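Local structure of fiber (Human adenovirus 26, 6FJN) at residues A[38-43]-A[173-178]; A[65-70]-A[151-156]; A[105-110]-A[179-184]; A[126-131]-A[138-143]. The protein forms the trimeric knob domain at the end of the adenovirus fiber, the part that probably recognises the primary receptor on the host cell. All coordinates share one frame; numbering follows the deposited sequence. Where two conformers were deposited one is given.

Contacts 1 and 3 both use strand 176-181, their centres about 21 Å apart: contact 1 pairs its start with strand 34-43, and contact 3 ties its C-terminal end to loop 105-110. Contact 2 sits where strand 58-65 runs into a turn beside the start of strand 154-161; contact 4 pairs the other two strands of this sheet, 123-129 and 137-144. Along the chain, contacts 2 and 4 fall between the segments of contact 1, whereas contact 3 alternates its segments with those of contacts 1 and 2. Packing of contact 1 on contact 4, centres about 8 Å apart, and of contact 2 on contact 3 brings the sheets together; contacts 1, 3 and 4 also reach neighbouring subunits.

Contact 1: residues A[38-43]-A[173-178]; sequences NVSLLA and VTSFTF
The Phe178 ring presents atom CE1 obliquely to the opposite strand, 3.7 Å from Asn38 N and 3.9 Å from Val39 CG1, while the carbonyl oxygen of Phe176 lies in the ring plane at its edge. A first torsion of 63°, which sets CG between the backbone N and the carbonyl carbon, carries the ring across toward strand 38-43, where it crosses the Val39 side chain at about a right angle. The Phe176 ring leads away from this contact; its CB alone meets Val39 CG1, and the ring rests on Ile140 and Ile142 of the facing sheet. Bulky apolar residues suit this side because it is the interior of the antiparallel beta sandwich of the fiber knob, in which strand 176-181 pairs with strand 34-43. Val39 and Phe176 form the hydrogen-bonded pair, with Val39 N to Phe176 O and Phe176 N to Val39 O both at 2.9 Å. Beyond it regular pairing ends, since 173-175 is a loop: a water joins Val39 O to Thr174 O, and Val173 N reaches Leu41 O at 3.2 Å. Asn38 and Thr177, on the other face, are polar, as is Ser175 in the loop nearby. Asn38 OD1 is bridged to Ser175 OG by a second water, and Ser175 OG also bonds to Arg121 O of the second subunit. Thr177 OG1 is hydrogen-bonded to Ser179 OG of that subunit.

Contact 2: residues A[65-70]-A[151-156]; sequences FDENGI and GCAYSI
Phe65 and Tyr154 share nearly the same first torsion, -56° and -53°, each placing CG opposite its own carbonyl carbon and beside its own N. From here the two rings diverge widely from a common root, where Phe65 CB and Tyr154 CB are 4.2 Å apart. The Phe65 ring swings along the partner strand and offers its edge to Ile156, CE2 to CG1 4.1 Å, an apolar match that suits the interior. The Tyr154 ring runs beside the 66-69 turn and takes Asp66 O in its plane at the edge, 3.5 Å from CD2. Its hydroxyl then donates to a water that in turn donates to Glu67 O and Glu67 OE2, so the polar end of the tyrosine ties into the turn. Ala153 CB, a small group suited to a tight spot beside the turn, lies 3.6 Å from Asp66 C and as near to Glu67 OE1.

Phe65 O is gripped by two donors, Ala153 N at 2.8 Å and Tyr154 N at 3.2 Å, while Phe65 N donates to Tyr154 O. Asp66 OD1 likewise accepts twice, from Asn68 N and Ile70 N, which approach from opposite faces of the carboxylate; this fixes the aspartate's rotation and braces the turn. Two residues facing one make a classic beta bulge, here at the start of strand 154-161, joined to a type I turn reinforced by an Asx turn where strand 58-65 ends.

Contact 3: residues A[105-110]-A[179-184]; sequences LTAYPK and SYLTQE
Two nearly straight hydrogen bonds tie Leu105 and Tyr108 to the C-terminal segment. Leu105 N donates to Gln183 OE1 at 2.9 Å, and Leu181 N donates to Tyr108 OH at 3.0 Å, the latter arriving in the ring plane at its edge with an N-H...O angle of 173°. Gln183 suits its place by being long and flexible: a bend at its second torsion (75°) brings the amide back to the loop. Its OE1 accepts again from a water that also donates to Thr106 OG1, a hydroxyl shared with Asp88 of the third subunit.

Apolar contacts accompany these bonds. Ala107 CB sits over the centre of the Tyr108 ring, 3.6 Å above its plane, and also meets Leu181 CD2 at 4.0 Å. Tyr108 CE2 lies 4.0 Å from Tyr180 CB, the two tyrosine side chains crossing at about a right angle.

Charge enters at the chain end, where Thr182 OG1 donates to Glu184 OE2, which is also salt-bridged to Lys30. Lys30, Thr182 and Gln183 have been seen to contact L-glutamate in a crystal structure of this protein, Gln183 covalently, consistent with a glutamate at the position of Glu184, which follows Gln183 in this chain.

The loop thus clasps the end of strand 176-181: Leu105 and Gln183 pack on Tyr154 of strand 154-161, while Tyr180 touches Leu28 and Val35 of strands 22-31 and 34-43, and its ring meets that of Phe144 in strand 137-144.

Contact 4: residues A[126-131]-A[138-143]; sequences SNVYLG and VIITIA
Val128 lies astride two side chains of the partner strand and gives one methyl to each. With CG1 opposite the carbonyl carbon (first torsion -66°), that branch leans to Ile140 CG2 at 4.0 Å, while CG2, set between N and the carbonyl carbon, lies 4.1 Å from Val138 CB. Both pairs meet at a slant. Val138 in turn reaches across with CG2 to Leu130 CB, 4.0 Å away, where the first segment has left its strand. Ile140 is turned with CG1 opposite its backbone N, which leaves CG2 lying against Ser126 O at 3.6 Å. Beta-branched residues fit well here, since their two branches spread over one face to touch more than one neighbour.

Ser126, Val128, Val138 and Ile140 share the face that looks into the sandwich: Val128 and Ser126 meet Phe176 of the other sheet, and Val138 and Ile140 touch Phe160 of strand 154-161. On the reverse face Asn127 OD1 is 4.0 Å from Ile139 CG1; there Asn127 packs on Tyr129, and Ile139 on Thr134, of the third subunit. The two segments of this beta hairpin are joined by four backbone hydrogen bonds, including Val138 N to Val128 O at 2.8 Å, and Ile140 N to Ser126 O, also at 2.8 Å. The backbone N and O of Ser126, Val128, Val138 and Ile140 are satisfied within the hairpin, while Ile139 and Thr141 bond to strand 154-161; this lets the inner face be largely hydrocarbon, with Ser126 the exception, while the face turned to the neighbouring subunit keeps a mixed, partly polar character.

Contact 1: residues A[38-43]-A[173-178]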
loop_
_atom_site.group_PDB
_atom_site.type_symbol
_atom_site.label_atom_id
_atom_site.label_comp_id
_atom_site.label_asym_id
_atom_site.label_seq_id
_atom_site.Cartn_x
_atom_site.Cartn_y
_atom_site.Cartn_z
ATOM N N ASN A 38 -7.061 3.284 5.079
ATOM C CA ASN A 38 -6.116 2.977 6.155
ATOM C C ASN A 38 -6.950 2.388 7.285
ATOM O O ASN A 38 -7.935 3.047 7.721
ATOM C CB ASN A 38 -5.421 4.258 6.539
ATOM C CG ASN A 38 -4.421 4.100 7.623
ATOM O OD1 ASN A 38 -4.808 4.058 8.798
ATOM N ND2 ASN A 38 -3.120 4.179 7.346
ATOM N N VAL A 39 -6.609 1.223 7.765
ATOM C CA VAL A 39 -7.452 0.530 8.754
ATOM C C VAL A 39 -6.608 -0.114 9.837
ATOM O O VAL A 39 -5.501 -0.664 9.576
ATOM C CB VAL A 39 -8.354 -0.519 8.055
ATOM C CG1 VAL A 39 -7.576 -1.633 7.397
ATOM C CG2 VAL A 39 -9.438 -1.075 8.998
ATOM N N SER A 40 -7.224 -0.258 10.999
ATOM C CA SER A 40 -6.701 -1.060 12.070
ATOM C C SER A 40 -7.846 -1.324 13.033
ATOM O O SER A 40 -8.927 -0.682 12.945
ATOM C CB SER A 40 -5.593 -0.293 12.793
ATOM O OG SER A 40 -6.076 0.903 13.416
ATOM N N LEU A 41 -7.639 -2.244 13.968
ATOM C CA LEU A 41 -8.704 -2.719 14.839
ATOM C C LEU A 41 -8.089 -3.077 16.199
ATOM O O LEU A 41 -7.030 -3.737 16.251
ATOM C CB LEU A 41 -9.385 -3.935 14.205
ATOM C CG LEU A 41 -10.502 -4.620 14.991
ATOM C CD1 LEU A 41 -11.693 -3.702 15.253
ATOM C CD2 LEU A 41 -10.943 -5.875 14.282
ATOM N N LEU A 42 -8.791 -2.670 17.256
ATOM C CA LEU A 42 -8.360 -2.855 18.656
ATOM C C LEU A 42 -9.524 -3.377 19.462
ATOM O O LEU A 42 -10.612 -2.736 19.445
ATOM C CB LEU A 42 -7.941 -1.473 19.200
ATOM C CG LEU A 42 -7.781 -1.347 20.686
ATOM C CD1 LEU A 42 -6.564 -2.074 21.124
ATOM C CD2 LEU A 42 -7.748 0.109 21.111
ATOM N N ALA A 43 -9.359 -4.456 20.206
ATOM C CA ALA A 43 -10.399 -4.937 21.125
ATOM C C ALA A 43 -10.238 -4.235 22.461
ATOM O O ALA A 43 -9.163 -4.342 23.098
ATOM C CB ALA A 43 -10.317 -6.434 21.295
ATOM N N VAL A 173 -3.915 -4.657 16.154
ATOM C CA VAL A 173 -3.076 -4.890 14.974
ATOM C C VAL A 173 -2.496 -3.624 14.428
ATOM O O VAL A 173 -3.034 -2.510 14.621
ATOM C CB VAL A 173 -3.845 -5.659 13.870
ATOM C CG1 VAL A 173 -4.112 -7.083 14.267
ATOM C CG2 VAL A 173 -5.119 -4.922 13.449
ATOM N N THR A 174 -1.374 -3.763 13.742
ATOM C CA THR A 174 -0.770 -2.674 12.999
ATOM C C THR A 174 -1.715 -2.138 11.933
ATOM O O THR A 174 -2.688 -2.777 11.534
ATOM C CB THR A 174 0.558 -3.149 12.376
ATOM O OG1 THR A 174 0.338 -4.335 11.610
ATOM C CG2 THR A 174 1.581 -3.421 13.443
ATOM N N SER A 175 -1.404 -0.916 11.475
ATOM C CA SER A 175 -2.205 -0.250 10.454
ATOM C C SER A 175 -1.929 -0.810 9.075
ATOM O O SER A 175 -0.775 -1.158 8.749
ATOM C CB SER A 175 -1.922 1.241 10.465
ATOM O OG SER A 175 -2.423 1.881 11.629
ATOM N N PHE A 176 -2.955 -0.810 8.233
ATOM C CA PHE A 176 -2.847 -1.339 6.879
ATOM C C PHE A 176 -3.397 -0.353 5.866
ATOM O O PHE A 176 -4.550 0.122 6.003
ATOM C CB PHE A 176 -3.621 -2.656 6.784
ATOM C CG PHE A 176 -3.417 -3.361 5.459
ATOM C CD1 PHE A 176 -2.215 -3.939 5.150
ATOM C CD2 PHE A 176 -4.448 -3.428 4.518
ATOM C CE1 PHE A 176 -2.024 -4.572 3.969
ATOM C CE2 PHE A 176 -4.274 -4.056 3.302
ATOM C CZ PHE A 176 -3.044 -4.611 3.020
ATOM N N THR A 177 -2.594 -0.044 4.864
ATOM C CA THR A 177 -2.960 0.855 3.784
ATOM C C THR A 177 -3.411 0.051 2.583
ATOM O O THR A 177 -2.822 -1.013 2.257
ATOM C CB THR A 177 -1.798 1.752 3.425
ATOM O OG1 THR A 177 -1.614 2.641 4.562
ATOM C CG2 THR A 177 -1.977 2.599 2.226
ATOM N N PHE A 178 -4.424 0.550 1.885
ATOM C CA PHE A 178 -4.967 -0.135 0.719
ATOM C C PHE A 178 -5.628 0.861 -0.190
ATOM O O PHE A 178 -5.772 2.063 0.184
ATOM C CB PHE A 178 -5.951 -1.233 1.158
ATOM C CG PHE A 178 -7.160 -0.737 1.893
ATOM C CD1 PHE A 178 -7.108 -0.442 3.243
ATOM C CD2 PHE A 178 -8.370 -0.585 1.235
ATOM C CE1 PHE A 178 -8.237 -0.012 3.922
ATOM C CE2 PHE A 178 -9.502 -0.130 1.904
ATOM C CZ PHE A 178 -9.428 0.142 3.275
HETATM O O HOH W 1 -3.381 4.456 11.080
HETATM O O HOH W 2 -5.112 -3.544 10.169
#

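Contact 2: residues A[65-70]-A[151-156]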
loop_
_atom_site.group_PDB
_atom_site.type_symbol
_atom_site.label_atom_id
_atom_site.label_comp_id
_atom_site.label_asym_id
_atom_site.label_seq_id
_atom_site.Cartn_x
_atom_site.Cartn_y
_atom_site.Cartn_z
ATOM N N PHE A 65 -23.524 -0.666 3.064
ATOM C CA PHE A 65 -23.963 0.667 2.686
ATOM C C PHE A 65 -25.193 0.587 1.815
ATOM O O PHE A 65 -25.340 -0.359 0.986
ATOM C CB PHE A 65 -22.876 1.431 1.930
ATOM C CG PHE A 65 -21.569 1.551 2.680
ATOM C CD1 PHE A 65 -21.363 2.601 3.589
ATOM C CD2 PHE A 65 -20.562 0.609 2.498
ATOM C CE1 PHE A 65 -20.174 2.726 4.269
ATOM C CE2 PHE A 65 -19.339 0.766 3.169
ATOM C CZ PHE A 65 -19.175 1.803 4.048
ATOM N N ASP A 66 -26.028 1.614 1.917
ATOM C CA ASP A 66 -27.184 1.739 1.026
ATOM C C ASP A 66 -26.790 2.394 -0.281
ATOM O O ASP A 66 -25.623 2.685 -0.544
ATOM C CB ASP A 66 -28.311 2.466 1.784
ATOM C CG ASP A 66 -28.046 3.906 2.110
ATOM O OD1 ASP A 66 -27.229 4.549 1.399
ATOM O OD2 ASP A 66 -28.671 4.417 3.077
ATOM N N GLU A 67 -27.846 2.674 -1.086
ATOM C CA GLU A 67 -27.747 3.285 -2.441
ATOM C C GLU A 67 -27.097 4.669 -2.453
ATOM O O GLU A 67 -26.643 5.166 -3.479
ATOM C CB GLU A 67 -29.146 3.385 -3.067
ATOM C CG GLU A 67 -29.584 2.069 -3.666
ATOM C CD GLU A 67 -28.837 1.747 -4.952
ATOM O OE1 GLU A 67 -28.604 0.550 -5.235
ATOM O OE2 GLU A 67 -28.418 2.675 -5.677
ATOM N N ASN A 68 -27.124 5.322 -1.315
ATOM C CA ASN A 68 -26.510 6.642 -1.125
ATOM C C ASN A 68 -25.087 6.560 -0.541
ATOM O O ASN A 68 -24.526 7.627 -0.215
ATOM C CB ASN A 68 -27.398 7.496 -0.234
ATOM C CG ASN A 68 -28.734 7.825 -0.902
ATOM O OD1 ASN A 68 -28.801 8.095 -2.116
ATOM N ND2 ASN A 68 -29.776 7.762 -0.099
ATOM N N GLY A 69 -24.594 5.360 -0.312
ATOM C CA GLY A 69 -23.301 5.218 0.327
ATOM C C GLY A 69 -23.335 5.424 1.839
ATOM O O GLY A 69 -22.267 5.677 2.427
ATOM N N ILE A 70 -24.510 5.328 2.453
ATOM C CA ILE A 70 -24.660 5.577 3.881
ATOM C C ILE A 70 -24.678 4.234 4.607
ATOM O O ILE A 70 -25.348 3.278 4.159
ATOM C CB ILE A 70 -25.917 6.446 4.098
ATOM C CG1 ILE A 70 -25.670 7.825 3.435
ATOM C CG2 ILE A 70 -26.276 6.517 5.545
ATOM C CD1 ILE A 70 -26.630 8.918 3.588
ATOM N N GLY A 151 -30.140 -6.212 2.134
ATOM C CA GLY A 151 -30.405 -5.374 0.952
ATOM C C GLY A 151 -29.312 -4.359 0.641
ATOM O O GLY A 151 -29.581 -3.410 -0.086
ATOM N N CYS A 152 -28.115 -4.512 1.203
ATOM C CA CYS A 152 -27.043 -3.525 0.955
ATOM C C CYS A 152 -26.744 -3.329 -0.525
ATOM O O CYS A 152 -26.873 -4.253 -1.335
ATOM C CB CYS A 152 -25.806 -3.906 1.733
ATOM S SG CYS A 152 -24.961 -5.418 1.235
ATOM N N ALA A 153 -26.437 -2.100 -0.922
ATOM C CA ALA A 153 -25.997 -1.805 -2.257
ATOM C C ALA A 153 -24.500 -1.998 -2.448
ATOM O O ALA A 153 -24.054 -2.333 -3.547
ATOM C CB ALA A 153 -26.360 -0.372 -2.577
ATOM N N TYR A 154 -23.744 -1.744 -1.380
ATOM C CA TYR A 154 -22.267 -1.812 -1.409
ATOM C C TYR A 154 -21.824 -2.398 -0.085
ATOM O O TYR A 154 -22.554 -2.354 0.920
ATOM C CB TYR A 154 -21.608 -0.438 -1.562
ATOM C CG TYR A 154 -22.092 0.378 -2.717
ATOM C CD1 TYR A 154 -21.499 0.243 -3.972
ATOM C CD2 TYR A 154 -23.111 1.323 -2.559
ATOM C CE1 TYR A 154 -21.914 1.012 -5.033
ATOM C CE2 TYR A 154 -23.543 2.081 -3.625
ATOM C CZ TYR A 154 -22.954 1.920 -4.868
ATOM O OH TYR A 154 -23.331 2.646 -5.953
ATOM N N SER A 155 -20.591 -2.916 -0.055
ATOM C CA SER A 155 -20.055 -3.364 1.227
ATOM C C SER A 155 -18.536 -3.284 1.192
ATOM O O SER A 155 -17.886 -3.428 0.133
ATOM C CB SER A 155 -20.478 -4.781 1.570
ATOM O OG SER A 155 -20.073 -5.744 0.610
ATOM N N ILE A 156 -17.969 -3.102 2.389
ATOM C CA ILE A 156 -16.525 -3.298 2.620
ATOM C C ILE A 156 -16.426 -4.115 3.865
ATOM O O ILE A 156 -16.988 -3.738 4.909
ATOM C CB ILE A 156 -15.750 -1.963 2.803
ATOM C CG1 ILE A 156 -15.980 -1.003 1.625
ATOM C CG2 ILE A 156 -14.276 -2.249 3.035
ATOM C CD1 ILE A 156 -15.418 0.390 1.823
HETATM O O HOH W 3 -25.647 3.950 -5.768
#

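Contact 3: residues A[105-110]-A[179-184]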
loop_
_atom_site.group_PDB
_atom_site.type_symbol
_atom_site.label_atom_id
_atom_site.label_comp_id
_atom_site.label_asym_id
_atom_site.label_seq_id
_atom_site.Cartn_x
_atom_site.Cartn_y
_atom_site.Cartn_z
ATOM N N LEU A 105 -18.892 -1.031 -8.707
ATOM C CA LEU A 105 -19.672 -2.290 -8.892
ATOM C C LEU A 105 -19.281 -3.074 -10.142
ATOM O O LEU A 105 -19.530 -4.265 -10.235
ATOM C CB LEU A 105 -21.172 -1.979 -8.886
ATOM C CG LEU A 105 -21.745 -1.825 -7.465
ATOM C CD1 LEU A 105 -23.065 -1.081 -7.529
ATOM C CD2 LEU A 105 -21.888 -3.149 -6.744
ATOM N N THR A 106 -18.645 -2.426 -11.105
ATOM C CA THR A 106 -18.111 -3.161 -12.269
ATOM C C THR A 106 -16.833 -3.892 -11.919
ATOM O O THR A 106 -16.635 -5.087 -12.208
ATOM C CB THR A 106 -17.866 -2.248 -13.458
ATOM O OG1 THR A 106 -19.094 -1.587 -13.751
ATOM C CG2 THR A 106 -17.398 -3.023 -14.683
ATOM N N ALA A 107 -15.918 -3.215 -11.212
ATOM C CA ALA A 107 -14.685 -3.862 -10.732
ATOM C C ALA A 107 -15.025 -4.955 -9.741
ATOM O O ALA A 107 -14.390 -6.040 -9.684
ATOM C CB ALA A 107 -13.800 -2.841 -10.052
ATOM N N TYR A 108 -16.000 -4.640 -8.868
ATOM C CA TYR A 108 -16.302 -5.501 -7.710
ATOM C C TYR A 108 -17.784 -5.808 -7.693
ATOM O O TYR A 108 -18.565 -5.203 -6.938
ATOM C CB TYR A 108 -15.835 -4.874 -6.389
ATOM C CG TYR A 108 -14.517 -4.163 -6.468
ATOM C CD1 TYR A 108 -13.356 -4.815 -6.773
ATOM C CD2 TYR A 108 -14.423 -2.793 -6.214
ATOM C CE1 TYR A 108 -12.135 -4.160 -6.810
ATOM C CE2 TYR A 108 -13.211 -2.123 -6.248
ATOM C CZ TYR A 108 -12.069 -2.799 -6.542
ATOM O OH TYR A 108 -10.878 -2.105 -6.594
ATOM N N PRO A 109 -18.232 -6.723 -8.552
ATOM C CA PRO A 109 -19.656 -6.987 -8.633
ATOM C C PRO A 109 -20.126 -7.796 -7.439
ATOM O O PRO A 109 -19.409 -8.584 -6.862
ATOM C CB PRO A 109 -19.795 -7.758 -9.949
ATOM C CG PRO A 109 -18.456 -8.393 -10.133
ATOM C CD PRO A 109 -17.455 -7.490 -9.545
ATOM N N LYS A 110 -21.395 -7.611 -7.119
ATOM C CA LYS A 110 -22.031 -8.435 -6.126
ATOM C C LYS A 110 -22.012 -9.884 -6.578
ATOM O O LYS A 110 -22.052 -10.186 -7.784
ATOM C CB LYS A 110 -23.507 -8.063 -5.950
ATOM C CG LYS A 110 -23.738 -6.609 -5.584
ATOM C CD LYS A 110 -23.720 -6.339 -4.117
ATOM C CE LYS A 110 -25.144 -6.018 -3.661
ATOM N NZ LYS A 110 -25.215 -6.300 -2.233
ATOM N N SER A 179 -6.048 0.456 -1.372
ATOM C CA SER A 179 -6.870 1.313 -2.203
ATOM C C SER A 179 -7.890 0.481 -2.937
ATOM O O SER A 179 -7.777 -0.770 -2.991
ATOM C CB SER A 179 -6.049 2.124 -3.205
ATOM O OG SER A 179 -5.589 1.314 -4.278
ATOM N N TYR A 180 -8.899 1.140 -3.498
ATOM C CA TYR A 180 -9.876 0.485 -4.358
ATOM C C TYR A 180 -10.477 1.457 -5.292
ATOM O O TYR A 180 -10.505 2.671 -5.056
ATOM C CB TYR A 180 -10.974 -0.249 -3.516
ATOM C CG TYR A 180 -11.750 0.688 -2.592
ATOM C CD1 TYR A 180 -12.944 1.289 -3.039
ATOM C CD2 TYR A 180 -11.349 0.933 -1.305
ATOM C CE1 TYR A 180 -13.675 2.097 -2.203
ATOM C CE2 TYR A 180 -12.089 1.750 -0.450
ATOM C CZ TYR A 180 -13.258 2.323 -0.908
ATOM O OH TYR A 180 -13.912 3.149 -0.025
ATOM N N LEU A 181 -10.998 0.923 -6.397
ATOM C CA LEU A 181 -11.672 1.713 -7.409
ATOM C C LEU A 181 -13.048 2.119 -6.928
ATOM O O LEU A 181 -13.752 1.333 -6.345
ATOM C CB LEU A 181 -11.815 0.908 -8.704
ATOM C CG LEU A 181 -10.554 0.755 -9.551
ATOM C CD1 LEU A 181 -9.281 0.312 -8.884
ATOM C CD2 LEU A 181 -10.886 -0.137 -10.755
ATOM N N THR A 182 -13.410 3.345 -7.207
ATOM C CA THR A 182 -14.690 3.867 -6.724
ATOM C C THR A 182 -15.789 3.885 -7.769
ATOM O O THR A 182 -15.549 3.961 -9.005
ATOM C CB THR A 182 -14.521 5.272 -6.181
ATOM O OG1 THR A 182 -14.046 6.103 -7.250
ATOM C CG2 THR A 182 -13.519 5.386 -5.048
ATOM N N GLN A 183 -17.031 3.878 -7.264
ATOM C CA GLN A 183 -18.221 4.201 -8.012
ATOM C C GLN A 183 -18.221 5.798 -8.254
ATOM O O GLN A 183 -17.548 6.532 -7.489
ATOM C CB GLN A 183 -19.451 3.792 -7.139
ATOM C CG GLN A 183 -20.770 3.695 -7.873
ATOM C CD GLN A 183 -20.915 2.457 -8.754
ATOM O OE1 GLN A 183 -20.041 1.607 -8.821
ATOM N NE2 GLN A 183 -22.046 2.393 -9.503
ATOM N N GLU A 184 -19.056 6.332 -9.120
ATOM C CA GLU A 184 -19.306 7.796 -9.104
ATOM C C GLU A 184 -20.800 8.035 -9.100
ATOM O O GLU A 184 -21.325 9.089 -8.657
ATOM C CB GLU A 184 -18.610 8.504 -10.294
ATOM C CG GLU A 184 -17.073 8.408 -10.299
ATOM C CD GLU A 184 -16.440 8.840 -8.982
ATOM O OE1 GLU A 184 -16.791 9.952 -8.497
ATOM O OE2 GLU A 184 -15.666 8.039 -8.390
ATOM O OXT GLU A 184 -21.522 7.114 -9.511
HETATM O O HOH W 4 -19.795 0.564 -11.660
#

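Contact 4: residues A[126-131]-A[138-143]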
loop_
_atom_site.group_PDB
_atom_site.type_symbol
_atom_site.label_atom_id
_atom_site.label_comp_id
_atom_site.label_asym_id
_atom_site.label_seq_id
_atom_site.Cartn_x
_atom_site.Cartn_y
_atom_site.Cartn_z
ATOM N N SER A 126 -3.443 -9.666 2.831
ATOM C CA SER A 126 -2.058 -9.393 3.248
ATOM C C SER A 126 -1.914 -9.765 4.694
ATOM O O SER A 126 -2.817 -10.412 5.289
ATOM C CB SER A 126 -1.724 -7.931 2.974
ATOM O OG SER A 126 -0.330 -7.683 3.107
ATOM N N ASN A 127 -0.783 -9.420 5.315
ATOM C CA ASN A 127 -0.583 -9.604 6.733
ATOM C C ASN A 127 -0.472 -8.289 7.466
ATOM O O ASN A 127 0.159 -7.340 6.951
ATOM C CB ASN A 127 0.706 -10.380 7.010
ATOM C CG ASN A 127 0.558 -11.841 6.615
ATOM O OD1 ASN A 127 -0.092 -12.549 7.313
ATOM N ND2 ASN A 127 0.865 -12.194 5.379
ATOM N N VAL A 128 -1.053 -8.250 8.655
ATOM C CA VAL A 128 -0.805 -7.237 9.669
ATOM C C VAL A 128 -0.258 -7.988 10.890
ATOM O O VAL A 128 -0.130 -9.219 10.846
ATOM C CB VAL A 128 -2.052 -6.404 9.986
ATOM C CG1 VAL A 128 -2.455 -5.585 8.787
ATOM C CG2 VAL A 128 -3.219 -7.280 10.470
ATOM N N TYR A 129 0.046 -7.269 11.968
ATOM C CA TYR A 129 0.831 -7.905 13.044
ATOM C C TYR A 129 0.204 -7.585 14.394
ATOM O O TYR A 129 -0.009 -6.407 14.761
ATOM C CB TYR A 129 2.318 -7.476 12.962
ATOM C CG TYR A 129 2.913 -8.097 11.746
ATOM C CD1 TYR A 129 2.775 -7.549 10.473
ATOM C CD2 TYR A 129 3.553 -9.339 11.825
ATOM C CE1 TYR A 129 3.182 -8.226 9.320
ATOM C CE2 TYR A 129 4.008 -9.979 10.675
ATOM C CZ TYR A 129 3.789 -9.419 9.440
ATOM O OH TYR A 129 4.213 -10.041 8.254
ATOM N N LEU A 130 -0.109 -8.644 15.134
ATOM C CA LEU A 130 -0.756 -8.517 16.430
ATOM C C LEU A 130 0.205 -7.930 17.447
ATOM O O LEU A 130 1.336 -8.417 17.614
ATOM C CB LEU A 130 -1.270 -9.899 16.893
ATOM C CG LEU A 130 -2.350 -9.728 18.000
ATOM C CD1 LEU A 130 -3.721 -9.983 17.488
ATOM C CD2 LEU A 130 -2.046 -10.229 19.328
ATOM N N GLY A 131 -0.261 -6.917 18.160
ATOM C CA GLY A 131 0.586 -6.242 19.128
ATOM C C GLY A 131 1.743 -5.501 18.525
ATOM O O GLY A 131 2.675 -5.112 19.214
ATOM N N VAL A 138 -1.121 -11.784 11.317
ATOM C CA VAL A 138 -2.558 -11.963 11.221
ATOM C C VAL A 138 -2.902 -11.659 9.784
ATOM O O VAL A 138 -2.519 -10.597 9.261
ATOM C CB VAL A 138 -3.280 -11.018 12.178
ATOM C CG1 VAL A 138 -4.790 -11.020 11.930
ATOM C CG2 VAL A 138 -2.991 -11.346 13.626
ATOM N N ILE A 139 -3.718 -12.480 9.145
ATOM C CA ILE A 139 -4.069 -12.253 7.747
ATOM C C ILE A 139 -5.215 -11.250 7.784
ATOM O O ILE A 139 -6.167 -11.402 8.578
ATOM C CB ILE A 139 -4.490 -13.573 7.082
ATOM C CG1 ILE A 139 -3.432 -14.675 7.310
ATOM C CG2 ILE A 139 -4.770 -13.382 5.624
ATOM C CD1 ILE A 139 -3.973 -16.047 6.986
ATOM N N ILE A 140 -5.088 -10.228 6.987
ATOM C CA ILE A 140 -6.209 -9.319 6.742
ATOM C C ILE A 140 -6.751 -9.610 5.342
ATOM O O ILE A 140 -5.990 -9.681 4.368
ATOM C CB ILE A 140 -5.825 -7.844 6.890
ATOM C CG1 ILE A 140 -7.063 -6.962 6.800
ATOM C CG2 ILE A 140 -4.708 -7.377 5.965
ATOM C CD1 ILE A 140 -6.817 -5.490 7.080
ATOM N N THR A 141 -8.076 -9.781 5.259
ATOM C CA THR A 141 -8.764 -9.912 3.977
ATOM C C THR A 141 -9.751 -8.764 3.887
ATOM O O THR A 141 -10.681 -8.684 4.746
ATOM C CB THR A 141 -9.525 -11.225 3.863
ATOM O OG1 THR A 141 -8.613 -12.325 4.000
ATOM C CG2 THR A 141 -10.182 -11.335 2.496
ATOM N N ILE A 142 -9.596 -7.894 2.914
ATOM C CA ILE A 142 -10.552 -6.819 2.646
ATOM C C ILE A 142 -11.349 -7.235 1.435
ATOM O O ILE A 142 -10.760 -7.577 0.412
ATOM C CB ILE A 142 -9.881 -5.478 2.430
ATOM C CG1 ILE A 142 -8.876 -5.194 3.553
ATOM C CG2 ILE A 142 -10.937 -4.390 2.332
ATOM C CD1 ILE A 142 -8.132 -3.885 3.429
ATOM N N ALA A 143 -12.685 -7.203 1.524
ATOM C CA ALA A 143 -13.535 -7.608 0.416
ATOM C C ALA A 143 -14.489 -6.518 0.064
ATOM O O ALA A 143 -15.095 -5.898 0.953
ATOM C CB ALA A 143 -14.302 -8.894 0.737
#